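Local coordinates for transcriptional regulator, LacI family protein (Rhodococcus jostii, PDB 3K9C) that probably acts as a DNA-binding transcription regulator of the LacI family, with a core built like the periplasmic sugar-binding proteins, at residues D28-Y42 with A240-L252. Sequence-based numbering, arbitrary orientation.
Sequences DLVEQIYAAATRRGY and ATHMAEAAVDGAL
Ala244 turns its methyl straight at helix 28-39, where CB lies 3.4 Å from Gln32 CB and 3.7 Å from Ile33 CG1. Alanines along the interface, with Ala244 at the closest backbone approach, let the two helix axes come within 8.1 Å while crossing at -52°. Val248 follows one turn later: its CG2, beside its own backbone N and anti to the carbonyl carbon, wedges between Ala36 CB and Ile33 CG2, 3.9 Å from the former. At the other end Leu29 sends CD2 across Ala240 to the selenomethionine Met243. Both helices lie on one face of the central sheet in the subdomain that carries the chain's N-terminus, part of the two-lobed periplasmic-binding-protein fold; beneath them Leu29 and Met243 share Val94, and Ile33 rests on Val17 and Leu73. Along the outer margin, long charged chains bridge the groove. Arg39 NH2 donates to Glu245 OE1 (3.1 Å) in a salt bridge, with the acceptor near the guanidinium plane but the donor well above the carboxylate plane, the two planes standing 86° apart. Arg40 bends at chi2 (-67°) and again at chi3, which brings NE and NH2 to Asp249 OD1, two weak bonds within a salt bridge. Leu252 CD1 sits 4.1 Å from the Tyr42 ring centroid, a CH-pi contact over the face. A Schellman motif at Gly41, whose positive phi suits glycine, ends the helix.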
loop_
_atom_site.group_PDB
_atom_site.type_symbol
_atom_site.label_atom_id
_atom_site.label_comp_id
_atom_site.label_asym_id
_atom_site.label_seq_id
_atom_site.Cartn_x
_atom_site.Cartn_y
_atom_site.Cartn_z
ATOM N N ASP B 28 -8.610 1.628 0.859
ATOM C CA ASP B 28 -9.935 1.483 0.237
ATOM C C ASP B 28 -10.979 2.311 0.985
ATOM O O ASP B 28 -11.801 2.988 0.376
ATOM C CB ASP B 28 -10.404 0.024 0.249
ATOM C CG ASP B 28 -9.547 -0.880 -0.610
ATOM O OD1 ASP B 28 -9.255 -0.522 -1.772
ATOM O OD2 ASP B 28 -9.176 -1.969 -0.120
ATOM N N LEU B 29 -10.955 2.224 2.311
ATOM C CA LEU B 29 -11.895 2.967 3.141
ATOM C C LEU B 29 -11.705 4.467 2.967
ATOM O O LEU B 29 -12.680 5.202 2.838
ATOM C CB LEU B 29 -11.741 2.587 4.624
ATOM C CG LEU B 29 -12.314 1.221 5.048
ATOM C CD1 LEU B 29 -12.017 0.946 6.514
ATOM C CD2 LEU B 29 -13.820 1.198 4.807
ATOM N N VAL B 30 -10.457 4.927 2.952
ATOM C CA VAL B 30 -10.206 6.360 2.787
ATOM C C VAL B 30 -10.755 6.860 1.451
ATOM O O VAL B 30 -11.437 7.884 1.399
ATOM C CB VAL B 30 -8.694 6.698 2.847
ATOM C CG1 VAL B 30 -8.454 8.084 2.265
ATOM C CG2 VAL B 30 -8.197 6.649 4.302
ATOM N N GLU B 31 -10.443 6.149 0.371
ATOM C CA GLU B 31 -10.921 6.550 -0.942
ATOM C C GLU B 31 -12.427 6.721 -0.934
ATOM O O GLU B 31 -12.945 7.732 -1.399
ATOM C CB GLU B 31 -10.536 5.525 -2.011
ATOM C CG GLU B 31 -11.165 5.809 -3.374
ATOM C CD GLU B 31 -10.610 4.911 -4.468
ATOM O OE1 GLU B 31 -9.913 3.924 -4.142
ATOM O OE2 GLU B 31 -10.880 5.188 -5.655
ATOM N N GLN B 32 -13.130 5.726 -0.404
ATOM C CA GLN B 32 -14.579 5.791 -0.348
ATOM C C GLN B 32 -15.100 6.850 0.631
ATOM O O GLN B 32 -16.144 7.461 0.385
ATOM C CB GLN B 32 -15.146 4.402 -0.023
ATOM C CG GLN B 32 -14.803 3.381 -1.094
ATOM C CD GLN B 32 -15.289 3.817 -2.466
ATOM O OE1 GLN B 32 -14.696 3.478 -3.491
ATOM N NE2 GLN B 32 -16.384 4.559 -2.490
ATOM N N ILE B 33 -14.386 7.083 1.732
ATOM C CA ILE B 33 -14.823 8.097 2.690
ATOM C C ILE B 33 -14.798 9.467 2.024
ATOM O O ILE B 33 -15.719 10.266 2.191
ATOM C CB ILE B 33 -13.936 8.110 3.954
ATOM C CG1 ILE B 33 -14.216 6.843 4.776
ATOM C CG2 ILE B 33 -14.209 9.372 4.783
ATOM C CD1 ILE B 33 -13.303 6.655 5.973
ATOM N N TYR B 34 -13.740 9.727 1.265
ATOM C CA TYR B 34 -13.599 10.981 0.542
ATOM C C TYR B 34 -14.828 11.185 -0.342
ATOM O O TYR B 34 -15.418 12.265 -0.360
ATOM C CB TYR B 34 -12.368 10.942 -0.359
ATOM C CG TYR B 34 -11.115 11.587 0.193
ATOM C CD1 TYR B 34 -9.953 10.841 0.356
ATOM C CD2 TYR B 34 -11.063 12.962 0.465
ATOM C CE1 TYR B 34 -8.758 11.437 0.765
ATOM C CE2 TYR B 34 -9.872 13.573 0.878
ATOM C CZ TYR B 34 -8.722 12.801 1.021
ATOM O OH TYR B 34 -7.531 13.369 1.396
ATOM N N ALA B 35 -15.200 10.139 -1.075
ATOM C CA ALA B 35 -16.339 10.198 -1.985
ATOM C C ALA B 35 -17.667 10.389 -1.259
ATOM O O ALA B 35 -18.485 11.219 -1.663
ATOM C CB ALA B 35 -16.381 8.936 -2.859
ATOM N N ALA B 36 -17.889 9.635 -0.186
ATOM C CA ALA B 36 -19.132 9.767 0.575
ATOM C C ALA B 36 -19.208 11.175 1.173
ATOM O O ALA B 36 -20.264 11.818 1.171
ATOM C CB ALA B 36 -19.186 8.719 1.680
ATOM N N ALA B 37 -18.070 11.646 1.672
ATOM C CA ALA B 37 -17.967 12.967 2.272
ATOM C C ALA B 37 -18.391 14.049 1.283
ATOM O O ALA B 37 -19.194 14.926 1.610
ATOM C CB ALA B 37 -16.533 13.214 2.726
ATOM N N THR B 38 -17.832 13.986 0.077
ATOM C CA THR B 38 -18.137 14.953 -0.970
ATOM C C THR B 38 -19.621 14.948 -1.329
ATOM O O THR B 38 -20.221 15.998 -1.535
ATOM C CB THR B 38 -17.330 14.658 -2.238
ATOM O OG1 THR B 38 -15.939 14.864 -1.973
ATOM C CG2 THR B 38 -17.764 15.572 -3.378
ATOM N N ARG B 39 -20.211 13.763 -1.404
ATOM C CA ARG B 39 -21.623 13.667 -1.735
ATOM C C ARG B 39 -22.474 14.376 -0.689
ATOM O O ARG B 39 -23.600 14.783 -0.975
ATOM C CB ARG B 39 -22.046 12.190 -1.872
ATOM C CG ARG B 39 -21.447 11.489 -3.103
ATOM C CD ARG B 39 -22.206 10.221 -3.469
ATOM N NE ARG B 39 -22.014 9.147 -2.496
ATOM C CZ ARG B 39 -20.931 8.378 -2.435
ATOM N NH1 ARG B 39 -19.936 8.560 -3.294
ATOM N NH2 ARG B 39 -20.847 7.423 -1.517
ATOM N N ARG B 40 -21.937 14.533 0.518
ATOM C CA ARG B 40 -22.674 15.189 1.591
ATOM C C ARG B 40 -22.228 16.636 1.808
ATOM O O ARG B 40 -22.713 17.305 2.715
ATOM C CB ARG B 40 -22.517 14.415 2.903
ATOM C CG ARG B 40 -22.771 12.926 2.779
ATOM C CD ARG B 40 -24.221 12.615 2.470
ATOM N NE ARG B 40 -24.960 12.217 3.667
ATOM C CZ ARG B 40 -25.324 13.050 4.639
ATOM N NH1 ARG B 40 -25.020 14.336 4.555
ATOM N NH2 ARG B 40 -25.988 12.595 5.697
ATOM N N GLY B 41 -21.299 17.107 0.982
ATOM C CA GLY B 41 -20.825 18.477 1.109
ATOM C C GLY B 41 -19.759 18.691 2.171
ATOM O O GLY B 41 -19.638 19.783 2.728
ATOM N N TYR B 42 -18.979 17.652 2.453
ATOM C CA TYR B 42 -17.921 17.739 3.452
ATOM C C TYR B 42 -16.543 17.462 2.880
ATOM O O TYR B 42 -16.390 16.682 1.941
ATOM C CB TYR B 42 -18.179 16.745 4.581
ATOM C CG TYR B 42 -19.104 17.249 5.646
ATOM C CD1 TYR B 42 -18.603 17.710 6.862
ATOM C CD2 TYR B 42 -20.486 17.267 5.448
ATOM C CE1 TYR B 42 -19.451 18.173 7.859
ATOM C CE2 TYR B 42 -21.346 17.736 6.442
ATOM C CZ TYR B 42 -20.818 18.183 7.643
ATOM O OH TYR B 42 -21.656 18.620 8.639
ATOM N N ALA B 240 -16.314 -1.996 1.467
ATOM C CA ALA B 240 -15.712 -0.709 1.792
ATOM C C ALA B 240 -16.607 0.505 1.479
ATOM O O ALA B 240 -16.751 1.419 2.307
ATOM C CB ALA B 240 -14.380 -0.577 1.062
ATOM N N THR B 241 -17.204 0.523 0.295
ATOM C CA THR B 241 -18.052 1.644 -0.079
ATOM C C THR B 241 -19.194 1.860 0.914
ATOM O O THR B 241 -19.383 2.968 1.408
ATOM C CB THR B 241 -18.632 1.462 -1.486
ATOM O OG1 THR B 241 -17.565 1.241 -2.414
ATOM C CG2 THR B 241 -19.395 2.712 -1.907
ATOM N N HIS B 242 -19.942 0.807 1.221
ATOM C CA HIS B 242 -21.052 0.936 2.166
ATOM C C HIS B 242 -20.558 1.245 3.580
ATOM O O HIS B 242 -21.213 1.960 4.336
ATOM C CB HIS B 242 -21.896 -0.340 2.190
ATOM C CG HIS B 242 -23.119 -0.236 3.052
ATOM N ND1 HIS B 242 -23.950 -1.308 3.300
ATOM C CD2 HIS B 242 -23.656 0.815 3.716
ATOM C CE1 HIS B 242 -24.944 -0.921 4.080
ATOM N NE2 HIS B 242 -24.789 0.363 4.347
HETATM N N MSE B 243 -19.403 0.701 3.944
HETATM C CA MSE B 243 -18.852 0.959 5.261
HETATM C C MSE B 243 -18.438 2.434 5.361
HETATM O O MSE B 243 -18.662 3.079 6.381
HETATM C CB MSE B 243 -17.653 0.046 5.518
HETATM C CG MSE B 243 -17.241 -0.019 6.976
HETATM SE SE MSE B 243 -15.890 -1.392 7.246
HETATM C CE MSE B 243 -17.093 -2.900 7.254
ATOM N N ALA B 244 -17.851 2.965 4.291
ATOM C CA ALA B 244 -17.422 4.364 4.267
ATOM C C ALA B 244 -18.618 5.314 4.355
ATOM O O ALA B 244 -18.586 6.295 5.099
ATOM C CB ALA B 244 -16.631 4.648 2.998
ATOM N N GLU B 245 -19.672 5.027 3.589
ATOM C CA GLU B 245 -20.867 5.869 3.596
ATOM C C GLU B 245 -21.521 5.856 4.969
ATOM O O GLU B 245 -21.992 6.885 5.449
ATOM C CB GLU B 245 -21.889 5.385 2.557
ATOM C CG GLU B 245 -21.397 5.363 1.130
ATOM C CD GLU B 245 -22.541 5.308 0.125
ATOM O OE1 GLU B 245 -23.307 6.295 0.049
ATOM O OE2 GLU B 245 -22.678 4.286 -0.585
ATOM N N ALA B 246 -21.555 4.682 5.592
ATOM C CA ALA B 246 -22.153 4.518 6.911
ATOM C C ALA B 246 -21.353 5.267 7.974
ATOM O O ALA B 246 -21.924 5.870 8.888
ATOM C CB ALA B 246 -22.237 3.049 7.259
ATOM N N ALA B 247 -20.028 5.231 7.855
ATOM C CA ALA B 247 -19.177 5.922 8.808
ATOM C C ALA B 247 -19.405 7.434 8.704
ATOM O O ALA B 247 -19.524 8.121 9.726
ATOM C CB ALA B 247 -17.711 5.579 8.543
ATOM N N VAL B 248 -19.463 7.946 7.474
ATOM C CA VAL B 248 -19.691 9.374 7.256
ATOM C C VAL B 248 -21.072 9.798 7.783
ATOM O O VAL B 248 -21.182 10.824 8.453
ATOM C CB VAL B 248 -19.573 9.761 5.747
ATOM C CG1 VAL B 248 -20.141 11.159 5.510
ATOM C CG2 VAL B 248 -18.116 9.746 5.320
ATOM N N ASP B 249 -22.111 9.016 7.480
ATOM C CA ASP B 249 -23.469 9.326 7.944
ATOM C C ASP B 249 -23.556 9.264 9.464
ATOM O O ASP B 249 -24.204 10.099 10.086
ATOM C CB ASP B 249 -24.491 8.360 7.346
ATOM C CG ASP B 249 -24.745 8.615 5.873
ATOM O OD1 ASP B 249 -24.889 9.797 5.492
ATOM O OD2 ASP B 249 -24.815 7.634 5.095
ATOM N N GLY B 250 -22.909 8.262 10.056
ATOM C CA GLY B 250 -22.913 8.134 11.503
ATOM C C GLY B 250 -22.268 9.353 12.137
ATOM O O GLY B 250 -22.737 9.865 13.154
ATOM N N ALA B 251 -21.186 9.830 11.530
ATOM C CA ALA B 251 -20.487 11.003 12.047
ATOM C C ALA B 251 -21.350 12.256 11.887
ATOM O O ALA B 251 -21.479 13.048 12.816
ATOM C CB ALA B 251 -19.154 11.185 11.333
ATOM N N LEU B 252 -21.932 12.439 10.707
ATOM C CA LEU B 252 -22.787 13.593 10.467
ATOM C C LEU B 252 -24.015 13.540 11.385
ATOM O O LEU B 252 -24.547 14.576 11.779
ATOM C CB LEU B 252 -23.210 13.650 8.994
ATOM C CG LEU B 252 -22.318 14.483 8.064
ATOM C CD1 LEU B 252 -20.898 13.964 8.081
ATOM C CD2 LEU B 252 -22.878 14.457 6.665
#